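DTDP-4-dehydrorhamnose reductase (Sulfolobus tokodaii, PDB 2GGS) probably catalyses the NADPH-dependent reduction of dTDP-4-dehydrorhamnose, the last step of dTDP-rhamnose synthesis, and binds NADPH in a Rossmann-type domain. Local coordinates at residues A[6-11]-A[15-20]; A[60-65]-A[195-200]; A[27-32]-A[41-46]. One frame throughout, in Å; residues are numbered along the deposited sequence.

Contact 1 (A[6-11]-A[15-20]). With NDP (NADPH dihydro-nicotinamide-adenine-dinucleotide phosphate), chain C.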
loop_
_atom_site.group_PDB
_atom_site.type_symbol
_atom_site.label_atom_id
_atom_site.label_comp_id
_atom_site.label_asym_id
_atom_site.label_seq_id
_atom_site.Cartn_x
_atom_site.Cartn_y
_atom_site.Cartn_z
ATOM N N THR A 6 2.932 9.283 7.312
ATOM C CA THR A 6 1.634 9.747 6.745
ATOM C C THR A 6 0.811 8.509 6.475
ATOM O O THR A 6 1.377 7.392 6.292
ATOM C CB THR A 6 1.793 10.548 5.426
ATOM O OG1 THR A 6 2.114 9.662 4.327
ATOM C CG2 THR A 6 2.800 11.669 5.571
ATOM N N GLY A 7 -0.506 8.653 6.450
ATOM C CA GLY A 7 -1.380 7.492 6.365
ATOM C C GLY A 7 -1.287 6.604 7.610
ATOM O O GLY A 7 -1.576 5.424 7.525
ATOM N N ALA A 8 -0.920 7.182 8.762
ATOM C CA ALA A 8 -0.808 6.470 10.033
ATOM C C ALA A 8 -2.050 5.781 10.498
ATOM O O ALA A 8 -1.985 4.782 11.208
ATOM C CB ALA A 8 -0.284 7.341 11.096
ATOM N N SER A 9 -3.217 6.357 10.149
ATOM C CA SER A 9 -4.481 5.770 10.474
ATOM C C SER A 9 -4.995 4.657 9.558
ATOM O O SER A 9 -6.070 4.101 9.829
ATOM C CB SER A 9 -5.537 6.905 10.509
ATOM O OG SER A 9 -5.481 7.617 9.286
ATOM N N GLY A 10 -4.222 4.309 8.505
ATOM C CA GLY A 10 -4.670 3.303 7.522
ATOM C C GLY A 10 -4.109 1.927 7.902
ATOM O O GLY A 10 -3.466 1.759 8.942
ATOM N N GLN A 11 -4.295 0.953 7.016
ATOM C CA GLN A 11 -3.919 -0.421 7.358
ATOM C C GLN A 11 -2.428 -0.566 7.631
ATOM O O GLN A 11 -2.015 -1.044 8.698
ATOM C CB GLN A 11 -4.292 -1.368 6.230
ATOM C CG GLN A 11 -5.740 -1.381 5.780
ATOM C CD GLN A 11 -5.980 -2.491 4.799
ATOM O OE1 GLN A 11 -5.604 -2.394 3.594
ATOM N NE2 GLN A 11 -6.666 -3.510 5.244
ATOM N N GLU A 15 0.001 -0.533 11.552
ATOM C CA GLU A 15 1.008 -1.537 11.807
ATOM C C GLU A 15 2.417 -0.934 11.899
ATOM O O GLU A 15 3.192 -1.311 12.793
ATOM C CB GLU A 15 0.903 -2.668 10.780
ATOM C CG GLU A 15 -0.456 -3.413 10.862
ATOM C CD GLU A 15 -0.725 -4.013 12.221
ATOM O OE1 GLU A 15 0.227 -4.538 12.851
ATOM O OE2 GLU A 15 -1.900 -3.986 12.677
ATOM N N LEU A 16 2.754 -0.006 11.004
ATOM C CA LEU A 16 4.009 0.740 11.126
ATOM C C LEU A 16 4.144 1.426 12.478
ATOM O O LEU A 16 5.180 1.375 13.108
ATOM C CB LEU A 16 4.120 1.810 10.029
ATOM C CG LEU A 16 4.389 1.346 8.600
ATOM C CD1 LEU A 16 4.242 2.441 7.528
ATOM C CD2 LEU A 16 5.806 0.734 8.547
ATOM N N SER A 17 3.086 2.120 12.905
ATOM C CA SER A 17 3.110 2.781 14.197
ATOM C C SER A 17 3.443 1.801 15.340
ATOM O O SER A 17 4.261 2.097 16.200
ATOM C CB SER A 17 1.763 3.461 14.426
ATOM O OG SER A 17 1.686 4.553 13.522
ATOM N N ARG A 18 2.799 0.636 15.310
ATOM C CA ARG A 18 2.903 -0.373 16.359
ATOM C C ARG A 18 4.358 -0.802 16.462
ATOM O O ARG A 18 4.938 -0.852 17.565
ATOM C CB ARG A 18 2.001 -1.563 16.019
ATOM C CG ARG A 18 1.981 -2.648 17.110
ATOM C CD ARG A 18 0.972 -3.760 16.795
ATOM N NE ARG A 18 1.226 -4.456 15.533
ATOM C CZ ARG A 18 2.200 -5.347 15.316
ATOM N NH1 ARG A 18 3.030 -5.718 16.294
ATOM N NH2 ARG A 18 2.327 -5.892 14.111
ATOM N N LEU A 19 4.954 -1.053 15.311
ATOM C CA LEU A 19 6.289 -1.664 15.272
ATOM C C LEU A 19 7.390 -0.655 15.469
ATOM O O LEU A 19 8.400 -0.924 16.173
ATOM C CB LEU A 19 6.511 -2.400 13.956
ATOM C CG LEU A 19 5.664 -3.642 13.692
ATOM C CD1 LEU A 19 5.985 -4.113 12.290
ATOM C CD2 LEU A 19 5.970 -4.711 14.724
ATOM N N LEU A 20 7.243 0.496 14.812
ATOM C CA LEU A 20 8.260 1.543 14.929
ATOM C C LEU A 20 8.349 2.142 16.326
ATOM O O LEU A 20 9.413 2.604 16.731
ATOM C CB LEU A 20 8.043 2.672 13.913
ATOM C CG LEU A 20 8.562 2.413 12.518
ATOM C CD1 LEU A 20 8.276 3.625 11.661
ATOM C CD2 LEU A 20 10.052 2.155 12.554
HETATM P PA NDP C . -5.682 2.832 3.639
HETATM O O1A NDP C . -6.798 3.104 2.719
HETATM O O2A NDP C . -6.021 1.896 4.738
HETATM O O5B NDP C . -5.109 4.157 4.281
HETATM C C5B NDP C . -5.069 5.361 3.537
HETATM C C4B NDP C . -4.428 6.374 4.450
HETATM O O4B NDP C . -4.231 7.568 3.689
HETATM C C3B NDP C . -5.258 6.686 5.685
HETATM O O3B NDP C . -4.395 6.796 6.785
HETATM C C2B NDP C . -5.836 8.060 5.323
HETATM O O2B NDP C . -6.048 8.776 6.502
HETATM C C1B NDP C . -4.676 8.630 4.519
HETATM N N9A NDP C . -5.111 9.751 3.680
HETATM C C8A NDP C . -5.911 9.694 2.579
HETATM N N7A NDP C . -6.089 10.964 2.114
HETATM C C5A NDP C . -5.409 11.795 2.922
HETATM C C6A NDP C . -5.251 13.186 2.931
HETATM N N6A NDP C . -5.942 13.962 2.050
HETATM N N1A NDP C . -4.494 13.717 3.940
HETATM C C2A NDP C . -3.871 12.956 4.922
HETATM N N3A NDP C . -4.046 11.593 4.912
HETATM C C4A NDP C . -4.803 11.046 3.933
HETATM O O3 NDP C . -4.495 2.343 2.648
HETATM P PN NDP C . -3.416 1.164 2.924
HETATM O O1N NDP C . -2.840 1.190 4.250
HETATM O O2N NDP C . -4.119 -0.035 2.412
HETATM O O5D NDP C . -2.332 1.552 1.814
HETATM C C5D NDP C . -1.068 2.084 2.198
HETATM C C4D NDP C . -0.224 2.450 0.983
HETATM O O4D NDP C . -0.019 1.282 0.222
HETATM C C3D NDP C . -0.867 3.467 0.045
HETATM O O3D NDP C . 0.216 4.188 -0.478
HETATM C C2D NDP C . -1.496 2.622 -1.035
HETATM O O2D NDP C . -1.640 3.368 -2.231
HETATM C C1D NDP C . -0.431 1.502 -1.129
HETATM N N1N NDP C . -1.011 0.280 -1.699
HETATM C C2N NDP C . -2.189 -0.175 -1.170
HETATM C C3N NDP C . -2.708 -1.416 -1.511
HETATM C C7N NDP C . -3.997 -1.856 -0.894
HETATM O O7N NDP C . -4.641 -2.997 -1.411
HETATM N N7N NDP C . -4.521 -1.162 0.114
HETATM C C4N NDP C . -1.986 -2.309 -2.503
HETATM C C5N NDP C . -0.716 -1.711 -3.061
HETATM C C6N NDP C . -0.288 -0.453 -2.619
HETATM P P2B NDP C . -7.561 8.971 7.155
HETATM O O1X NDP C . -7.241 9.361 8.541
HETATM O O2X NDP C . -8.309 7.685 7.039
HETATM O O3X NDP C . -8.335 10.067 6.379
HETATM O O HOH W 1 -0.894 4.848 13.801
#
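Q11 and E15 meet one turn apart at the start of helix 11-20, where CG of E15 comes to 3.6 Å from the carbonyl O of Q11. That carbon stands beside its own backbone N (chi1 -63°), and a second bend at chi2 turns the carboxylate forward to R18. There OE1 of E15 takes both NE and NH2 of R18, a side-on grip lying in the guanidinium plane, with NH2 2.8 Å from OE1. The other oxygen forms a salt bridge with R156, so replacing E15 by an alanine would probably leave both arginines without this shared carboxylate and freer to turn. Q11 opens the helix, and its backbone N donates to NDP O2A at 3.0 Å (158°), a donor that any residue but proline could supply. The glycine-rich turn before it resembles the GxxGxxG signature of extended short-chain dehydrogenases: G7 has a positive phi, and a side chain on G10, the N-cap, would clash with the cofactor. A8 and S17 are small enough for the turn and helix to come close, with CB of A8 4.2 Å from OG of S17. A water joins them, 2.8 Å from A8 O and 2.6 Å from S17 OG, a hydroxyl that also bonds G13 O. S17 and A8 rest on K28 of strand 26-30, L16 lies on I5 of strand 3-6, and E15 and L19 meet helix 186-199.

Contact 2 (A[60-65]-A[195-200]); sequences VIINAA and ELLELR. With NDP (NADPH dihydro-nicotinamide-adenine-dinucleotide phosphate), chain C.
L197 points from its helix toward the strand and divides its two methyls between V60 and I62. CD1 of L197 meets CD1 of I62 at 3.8 Å, while CD2 lies 4.1 Å from CG1 of V60; in both pairs the side chains cross obliquely, an apolar contact filling the layer between the sheet and the helix. V60 and I62 are two positions apart, so both side chains leave the same face of strand 60-63. In V60, a first torsion of 173° places CG1 opposite the backbone N and aims it at the leucine, leaving CG2 for R200. Beta-branched residues suit this place because they favour extended backbone and present a broad apolar surface close to the strand. The arrangement belongs to the three-layered Rossmann fold: the strand lies inside the parallel sheet, helices 186-199 and 11-20 cover this face, with I62 also resting on L16 and L20, and helix 77-97 lies behind, against I61 and N63. At the end of helix 186-199 the chain turns in a Schellman motif, with R200 at positive phi (52°) and two bonds back into the last turn; R200 N donates to L197 O at 3.0 Å. The exposed R200 bends back at chi2, bringing NH2 to 3.7 Å from CG2 of V60, its guanidinium tilted obliquely to that methyl. At the far end of segment 60-65 the chain leaves the sheet beside the cofactor, where CA of A65 approaches NDP O4B to 3.3 Å.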
loop_
_atom_site.group_PDB
_atom_site.type_symbol
_atom_site.label_atom_id
_atom_site.label_comp_id
_atom_site.label_asym_id
_atom_site.label_seq_id
_atom_site.Cartn_x
_atom_site.Cartn_y
_atom_site.Cartn_z
ATOM N N VAL A 60 13.083 10.648 9.109
ATOM C CA VAL A 60 12.542 9.713 8.138
ATOM C C VAL A 60 11.053 10.049 7.886
ATOM O O VAL A 60 10.304 10.358 8.813
ATOM C CB VAL A 60 12.702 8.243 8.627
ATOM C CG1 VAL A 60 11.986 7.273 7.695
ATOM C CG2 VAL A 60 14.195 7.900 8.728
ATOM N N ILE A 61 10.637 10.022 6.623
ATOM C CA ILE A 61 9.230 10.182 6.324
ATOM C C ILE A 61 8.811 8.900 5.593
ATOM O O ILE A 61 9.390 8.595 4.572
ATOM C CB ILE A 61 8.962 11.397 5.404
ATOM C CG1 ILE A 61 9.367 12.695 6.123
ATOM C CG2 ILE A 61 7.473 11.474 4.991
ATOM C CD1 ILE A 61 9.609 13.821 5.168
ATOM N N ILE A 62 7.788 8.214 6.094
ATOM C CA ILE A 62 7.187 7.101 5.348
ATOM C C ILE A 62 5.818 7.563 4.826
ATOM O O ILE A 62 4.901 7.822 5.635
ATOM C CB ILE A 62 7.019 5.846 6.224
ATOM C CG1 ILE A 62 8.365 5.356 6.788
ATOM C CG2 ILE A 62 6.407 4.705 5.390
ATOM C CD1 ILE A 62 8.198 4.314 7.927
ATOM N N ASN A 63 5.709 7.733 3.498
ATOM C CA ASN A 63 4.463 8.243 2.891
ATOM C C ASN A 63 3.528 7.098 2.527
ATOM O O ASN A 63 3.660 6.512 1.427
ATOM C CB ASN A 63 4.746 9.079 1.643
ATOM C CG ASN A 63 3.474 9.679 1.092
ATOM O OD1 ASN A 63 2.618 10.091 1.883
ATOM N ND2 ASN A 63 3.303 9.672 -0.238
ATOM N N ALA A 64 2.646 6.740 3.472
ATOM C CA ALA A 64 1.653 5.689 3.231
ATOM C C ALA A 64 0.274 6.262 2.937
ATOM O O ALA A 64 -0.668 5.528 2.619
ATOM C CB ALA A 64 1.582 4.708 4.409
ATOM N N ALA A 65 0.154 7.577 2.994
ATOM C CA ALA A 65 -1.182 8.145 2.710
ATOM C C ALA A 65 -1.589 8.050 1.229
ATOM O O ALA A 65 -0.754 8.254 0.327
ATOM C CB ALA A 65 -1.186 9.636 3.128
ATOM N N GLU A 195 12.765 -3.120 8.660
ATOM C CA GLU A 195 14.119 -3.630 8.312
ATOM C C GLU A 195 14.803 -2.751 7.277
ATOM O O GLU A 195 16.016 -2.466 7.344
ATOM C CB GLU A 195 14.030 -5.043 7.744
ATOM C CG GLU A 195 14.321 -6.139 8.714
ATOM C CD GLU A 195 14.503 -7.456 8.013
ATOM O OE1 GLU A 195 15.634 -7.724 7.534
ATOM O OE2 GLU A 195 13.508 -8.208 7.934
ATOM N N LEU A 196 14.033 -2.339 6.284
ATOM C CA LEU A 196 14.546 -1.515 5.202
ATOM C C LEU A 196 15.076 -0.181 5.708
ATOM O O LEU A 196 16.102 0.305 5.237
ATOM C CB LEU A 196 13.467 -1.292 4.136
ATOM C CG LEU A 196 13.289 -2.470 3.183
ATOM C CD1 LEU A 196 12.064 -2.290 2.261
ATOM C CD2 LEU A 196 14.562 -2.696 2.381
ATOM N N LEU A 197 14.343 0.409 6.656
ATOM C CA LEU A 197 14.694 1.696 7.262
ATOM C C LEU A 197 16.090 1.720 7.818
ATOM O O LEU A 197 16.867 2.630 7.495
ATOM C CB LEU A 197 13.734 2.028 8.406
ATOM C CG LEU A 197 12.338 2.448 7.973
ATOM C CD1 LEU A 197 11.679 3.246 9.082
ATOM C CD2 LEU A 197 12.405 3.266 6.701
ATOM N N GLU A 198 16.367 0.747 8.691
ATOM C CA GLU A 198 17.665 0.605 9.327
ATOM C C GLU A 198 18.734 0.634 8.257
ATOM O O GLU A 198 19.773 1.240 8.461
ATOM C CB GLU A 198 17.787 -0.690 10.198
ATOM C CG GLU A 198 16.598 -1.687 10.176
ATOM C CD GLU A 198 17.001 -3.205 10.155
ATOM O OE1 GLU A 198 16.668 -3.936 11.140
ATOM O OE2 GLU A 198 17.607 -3.677 9.144
ATOM N N LEU A 199 18.453 -0.004 7.111
ATOM C CA LEU A 199 19.406 -0.153 6.003
ATOM C C LEU A 199 19.611 1.087 5.136
ATOM O O LEU A 199 20.581 1.145 4.379
ATOM C CB LEU A 199 19.016 -1.340 5.114
ATOM C CG LEU A 199 19.027 -2.721 5.772
ATOM C CD1 LEU A 199 18.438 -3.756 4.856
ATOM C CD2 LEU A 199 20.432 -3.136 6.232
ATOM N N ARG A 200 18.711 2.067 5.222
ATOM C CA ARG A 200 18.785 3.276 4.375
ATOM C C ARG A 200 18.910 2.968 2.875
ATOM O O ARG A 200 19.581 3.668 2.125
ATOM C CB ARG A 200 19.871 4.272 4.852
ATOM C CG ARG A 200 19.410 5.137 5.995
ATOM C CD ARG A 200 19.805 6.612 5.824
ATOM N NE ARG A 200 19.248 7.500 6.869
ATOM C CZ ARG A 200 18.275 7.181 7.733
ATOM N NH1 ARG A 200 17.695 5.985 7.718
ATOM N NH2 ARG A 200 17.868 8.068 8.631
HETATM P PA NDP C . -5.682 2.832 3.639
HETATM O O1A NDP C . -6.798 3.104 2.719
HETATM O O2A NDP C . -6.021 1.896 4.738
HETATM O O5B NDP C . -5.109 4.157 4.281
HETATM C C5B NDP C . -5.069 5.361 3.537
HETATM C C4B NDP C . -4.428 6.374 4.450
HETATM O O4B NDP C . -4.231 7.568 3.689
HETATM C C3B NDP C . -5.258 6.686 5.685
HETATM O O3B NDP C . -4.395 6.796 6.785
HETATM C C2B NDP C . -5.836 8.060 5.323
HETATM O O2B NDP C . -6.048 8.776 6.502
HETATM C C1B NDP C . -4.676 8.630 4.519
HETATM N N9A NDP C . -5.111 9.751 3.680
HETATM C C8A NDP C . -5.911 9.694 2.579
HETATM N N7A NDP C . -6.089 10.964 2.114
HETATM C C5A NDP C . -5.409 11.795 2.922
HETATM C C6A NDP C . -5.251 13.186 2.931
HETATM N N6A NDP C . -5.942 13.962 2.050
HETATM N N1A NDP C . -4.494 13.717 3.940
HETATM C C2A NDP C . -3.871 12.956 4.922
HETATM N N3A NDP C . -4.046 11.593 4.912
HETATM C C4A NDP C . -4.803 11.046 3.933
HETATM O O3 NDP C . -4.495 2.343 2.648
HETATM P PN NDP C . -3.416 1.164 2.924
HETATM O O1N NDP C . -2.840 1.190 4.250
HETATM O O2N NDP C . -4.119 -0.035 2.412
HETATM O O5D NDP C . -2.332 1.552 1.814
HETATM C C5D NDP C . -1.068 2.084 2.198
HETATM C C4D NDP C . -0.224 2.450 0.983
HETATM O O4D NDP C . -0.019 1.282 0.222
HETATM C C3D NDP C . -0.867 3.467 0.045
HETATM O O3D NDP C . 0.216 4.188 -0.478
HETATM C C2D NDP C . -1.496 2.622 -1.035
HETATM O O2D NDP C . -1.640 3.368 -2.231
HETATM C C1D NDP C . -0.431 1.502 -1.129
HETATM N N1N NDP C . -1.011 0.280 -1.699
HETATM C C2N NDP C . -2.189 -0.175 -1.170
HETATM C C3N NDP C . -2.708 -1.416 -1.511
HETATM C C7N NDP C . -3.997 -1.856 -0.894
HETATM O O7N NDP C . -4.641 -2.997 -1.411
HETATM N N7N NDP C . -4.521 -1.162 0.114
HETATM C C4N NDP C . -1.986 -2.309 -2.503
HETATM C C5N NDP C . -0.716 -1.711 -3.061
HETATM C C6N NDP C . -0.288 -0.453 -2.619
HETATM P P2B NDP C . -7.561 8.971 7.155
HETATM O O1X NDP C . -7.241 9.361 8.541
HETATM O O2X NDP C . -8.309 7.685 7.039
HETATM O O3X NDP C . -8.335 10.067 6.379
#

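Contact 3 (A[27-32]-A[41-46]). With NDP (NADPH dihydro-nicotinamide-adenine-dinucleotide phosphate), chain C.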
loop_
_atom_site.group_PDB
_atom_site.type_symbol
_atom_site.label_atom_id
_atom_site.label_comp_id
_atom_site.label_asym_id
_atom_site.label_seq_id
_atom_site.Cartn_x
_atom_site.Cartn_y
_atom_site.Cartn_z
ATOM N N ILE A 27 5.948 10.188 14.638
ATOM C CA ILE A 27 4.958 11.230 14.414
ATOM C C ILE A 27 3.881 10.658 13.508
ATOM O O ILE A 27 4.128 10.377 12.335
ATOM C CB ILE A 27 5.585 12.486 13.771
ATOM C CG1 ILE A 27 6.768 12.969 14.626
ATOM C CG2 ILE A 27 4.515 13.571 13.541
ATOM C CD1 ILE A 27 7.689 13.868 13.871
ATOM N N LYS A 28 2.695 10.491 14.067
ATOM C CA LYS A 28 1.578 9.809 13.383
ATOM C C LYS A 28 0.603 10.824 12.818
ATOM O O LYS A 28 0.036 11.583 13.596
ATOM C CB LYS A 28 0.833 8.882 14.367
ATOM C CG LYS A 28 1.742 7.822 15.019
ATOM C CD LYS A 28 0.981 6.923 15.967
ATOM C CE LYS A 28 0.728 7.579 17.282
ATOM N NZ LYS A 28 0.667 6.477 18.294
ATOM N N VAL A 29 0.413 10.820 11.493
ATOM C CA VAL A 29 -0.524 11.768 10.837
ATOM C C VAL A 29 -1.795 11.074 10.349
ATOM O O VAL A 29 -1.736 10.029 9.678
ATOM C CB VAL A 29 0.184 12.557 9.681
ATOM C CG1 VAL A 29 -0.840 13.287 8.767
ATOM C CG2 VAL A 29 1.165 13.594 10.266
ATOM N N TYR A 30 -2.964 11.664 10.639
ATOM C CA TYR A 30 -4.204 11.128 10.159
ATOM C C TYR A 30 -4.958 12.327 9.592
ATOM O O TYR A 30 -4.491 13.452 9.743
ATOM C CB TYR A 30 -4.995 10.476 11.291
ATOM C CG TYR A 30 -5.458 11.471 12.369
ATOM C CD1 TYR A 30 -6.703 12.119 12.262
ATOM C CD2 TYR A 30 -4.661 11.736 13.472
ATOM C CE1 TYR A 30 -7.132 13.018 13.260
ATOM C CE2 TYR A 30 -5.070 12.626 14.465
ATOM C CZ TYR A 30 -6.295 13.259 14.344
ATOM O OH TYR A 30 -6.669 14.142 15.335
ATOM N N ASN A 31 -6.068 12.065 8.918
ATOM C CA ASN A 31 -6.896 13.147 8.401
ATOM C C ASN A 31 -8.317 12.919 8.944
ATOM O O ASN A 31 -8.694 13.478 9.982
ATOM C CB ASN A 31 -6.827 13.135 6.877
ATOM C CG ASN A 31 -7.596 14.284 6.223
ATOM O OD1 ASN A 31 -7.739 15.361 6.799
ATOM N ND2 ASN A 31 -8.084 14.043 5.005
ATOM N N SER A 32 -9.062 12.045 8.288
ATOM C CA SER A 32 -10.443 11.759 8.690
ATOM C C SER A 32 -10.566 10.854 9.938
ATOM O O SER A 32 -11.542 10.960 10.717
ATOM C CB SER A 32 -11.209 11.163 7.519
ATOM O OG SER A 32 -12.557 10.923 7.904
ATOM N N LEU A 41 -3.898 16.215 9.804
ATOM C CA LEU A 41 -3.307 16.964 8.684
ATOM C C LEU A 41 -3.806 16.433 7.362
ATOM O O LEU A 41 -3.672 15.222 7.031
ATOM C CB LEU A 41 -1.759 16.980 8.754
ATOM C CG LEU A 41 -0.981 17.641 7.621
ATOM C CD1 LEU A 41 -1.168 19.153 7.678
ATOM C CD2 LEU A 41 0.488 17.308 7.778
ATOM N N ASP A 42 -4.393 17.330 6.588
ATOM C CA ASP A 42 -4.795 17.028 5.231
ATOM C C ASP A 42 -3.620 17.301 4.327
ATOM O O ASP A 42 -3.208 18.459 4.146
ATOM C CB ASP A 42 -5.982 17.918 4.812
ATOM C CG ASP A 42 -6.543 17.552 3.447
ATOM O OD1 ASP A 42 -5.818 16.953 2.596
ATOM O OD2 ASP A 42 -7.742 17.871 3.195
ATOM N N LEU A 43 -3.078 16.238 3.729
ATOM C CA LEU A 43 -1.911 16.350 2.845
ATOM C C LEU A 43 -2.157 17.162 1.553
ATOM O O LEU A 43 -1.193 17.540 0.874
ATOM C CB LEU A 43 -1.389 14.961 2.479
ATOM C CG LEU A 43 -0.221 14.451 3.321
ATOM C CD1 LEU A 43 -0.466 14.559 4.829
ATOM C CD2 LEU A 43 0.165 13.028 2.914
ATOM N N THR A 44 -3.422 17.431 1.234
ATOM C CA THR A 44 -3.752 18.255 0.045
ATOM C C THR A 44 -3.747 19.767 0.363
ATOM O O THR A 44 -3.931 20.589 -0.536
ATOM C CB THR A 44 -5.078 17.851 -0.634
ATOM O OG1 THR A 44 -6.186 18.145 0.225
ATOM C CG2 THR A 44 -5.074 16.331 -1.029
ATOM N N ASP A 45 -3.543 20.116 1.615
ATOM C CA ASP A 45 -3.301 21.519 2.008
ATOM C C ASP A 45 -1.778 21.717 1.978
ATOM O O ASP A 45 -1.093 21.628 3.010
ATOM C CB ASP A 45 -3.936 21.814 3.383
ATOM C CG ASP A 45 -3.758 23.283 3.825
ATOM O OD1 ASP A 45 -2.959 24.031 3.225
ATOM O OD2 ASP A 45 -4.405 23.665 4.811
ATOM N N PHE A 46 -1.245 21.971 0.782
ATOM C CA PHE A 46 0.203 21.908 0.583
ATOM C C PHE A 46 1.049 22.825 1.487
ATOM O O PHE A 46 2.043 22.369 2.035
ATOM C CB PHE A 46 0.627 21.985 -0.903
ATOM C CG PHE A 46 -0.113 21.006 -1.817
ATOM C CD1 PHE A 46 -0.345 19.672 -1.426
ATOM C CD2 PHE A 46 -0.543 21.409 -3.083
ATOM C CE1 PHE A 46 -1.037 18.784 -2.277
ATOM C CE2 PHE A 46 -1.212 20.530 -3.954
ATOM C CZ PHE A 46 -1.463 19.204 -3.534
HETATM P PA NDP C . -5.682 2.832 3.639
HETATM O O1A NDP C . -6.798 3.104 2.719
HETATM O O2A NDP C . -6.021 1.896 4.738
HETATM O O5B NDP C . -5.109 4.157 4.281
HETATM C C5B NDP C . -5.069 5.361 3.537
HETATM C C4B NDP C . -4.428 6.374 4.450
HETATM O O4B NDP C . -4.231 7.568 3.689
HETATM C C3B NDP C . -5.258 6.686 5.685
HETATM O O3B NDP C . -4.395 6.796 6.785
HETATM C C2B NDP C . -5.836 8.060 5.323
HETATM O O2B NDP C . -6.048 8.776 6.502
HETATM C C1B NDP C . -4.676 8.630 4.519
HETATM N N9A NDP C . -5.111 9.751 3.680
HETATM C C8A NDP C . -5.911 9.694 2.579
HETATM N N7A NDP C . -6.089 10.964 2.114
HETATM C C5A NDP C . -5.409 11.795 2.922
HETATM C C6A NDP C . -5.251 13.186 2.931
HETATM N N6A NDP C . -5.942 13.962 2.050
HETATM N N1A NDP C . -4.494 13.717 3.940
HETATM C C2A NDP C . -3.871 12.956 4.922
HETATM N N3A NDP C . -4.046 11.593 4.912
HETATM C C4A NDP C . -4.803 11.046 3.933
HETATM O O3 NDP C . -4.495 2.343 2.648
HETATM P PN NDP C . -3.416 1.164 2.924
HETATM O O1N NDP C . -2.840 1.190 4.250
HETATM O O2N NDP C . -4.119 -0.035 2.412
HETATM O O5D NDP C . -2.332 1.552 1.814
HETATM C C5D NDP C . -1.068 2.084 2.198
HETATM C C4D NDP C . -0.224 2.450 0.983
HETATM O O4D NDP C . -0.019 1.282 0.222
HETATM C C3D NDP C . -0.867 3.467 0.045
HETATM O O3D NDP C . 0.216 4.188 -0.478
HETATM C C2D NDP C . -1.496 2.622 -1.035
HETATM O O2D NDP C . -1.640 3.368 -2.231
HETATM C C1D NDP C . -0.431 1.502 -1.129
HETATM N N1N NDP C . -1.011 0.280 -1.699
HETATM C C2N NDP C . -2.189 -0.175 -1.170
HETATM C C3N NDP C . -2.708 -1.416 -1.511
HETATM C C7N NDP C . -3.997 -1.856 -0.894
HETATM O O7N NDP C . -4.641 -2.997 -1.411
HETATM N N7N NDP C . -4.521 -1.162 0.114
HETATM C C4N NDP C . -1.986 -2.309 -2.503
HETATM C C5N NDP C . -0.716 -1.711 -3.061
HETATM C C6N NDP C . -0.288 -0.453 -2.619
HETATM P P2B NDP C . -7.561 8.971 7.155
HETATM O O1X NDP C . -7.241 9.361 8.541
HETATM O O2X NDP C . -8.309 7.685 7.039
HETATM O O3X NDP C . -8.335 10.067 6.379
#
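The backbone N of L41 donates to the carbonyl O of Y30 at 2.8 Å, nearly in line with the C=O bond (168°), joining the end of strand 26-30 to the chain that follows strand 39-40. This is the end of the second strand of the Rossmann fold, where the adenosine half of NADPH is read. V29 packs CG1 against CB of L41 at 3.8 Å and, more loosely, CD1 of L43; aliphatic side chains suit this buried layer. N31 and D42 lie side by side, pointing the same way, with N31 OD1 3.7 Å from D42 CB and the amide and carboxylate planes 45° apart. The backbone N atoms of N31 and S32 donate to O1X and O3X of the cofactor's 2'-phosphate, as expected of an NADPH rather than an NADH site. N31 swings its amide across the adenine (chi1 -177°), with ND2 3.6 Å above C6A, while L43 CD1 comes from the other side, 3.8 Å from C2A. D42 and L43 read the base edge: L43 N donates to N1A at 2.9 Å, and N6A donates to OD1 of D42. D42 also closes an Asx turn: above its carboxylate plane, on one face, T44 N and T44 OG1 reach OD1, the hydroxyl at 2.7 Å.

How the contacts relate
Along the chain contact 1 comes first, then contact 3, then contact 2, whose second segment lies 130 residues beyond its first. All three belong to one Rossmann-type domain and touch the same NADPH. Strands 26-30, 3-6 and 60-63 are neighbours in its parallel sheet. The centres of contacts 1 and 2 lie about 11 Å apart, those of 1 and 3 about 13 Å, of 2 and 3 about 18 Å. T6 OG1 probably hydrogen-bonds N63 OD1 between contacts 1 and 2, A8 N probably donates to V29 O of contact 3, and L43 packs on A65. These strand ends line part of the cofactor site, while helix 186-199 brings a distant part of the chain onto the sheet.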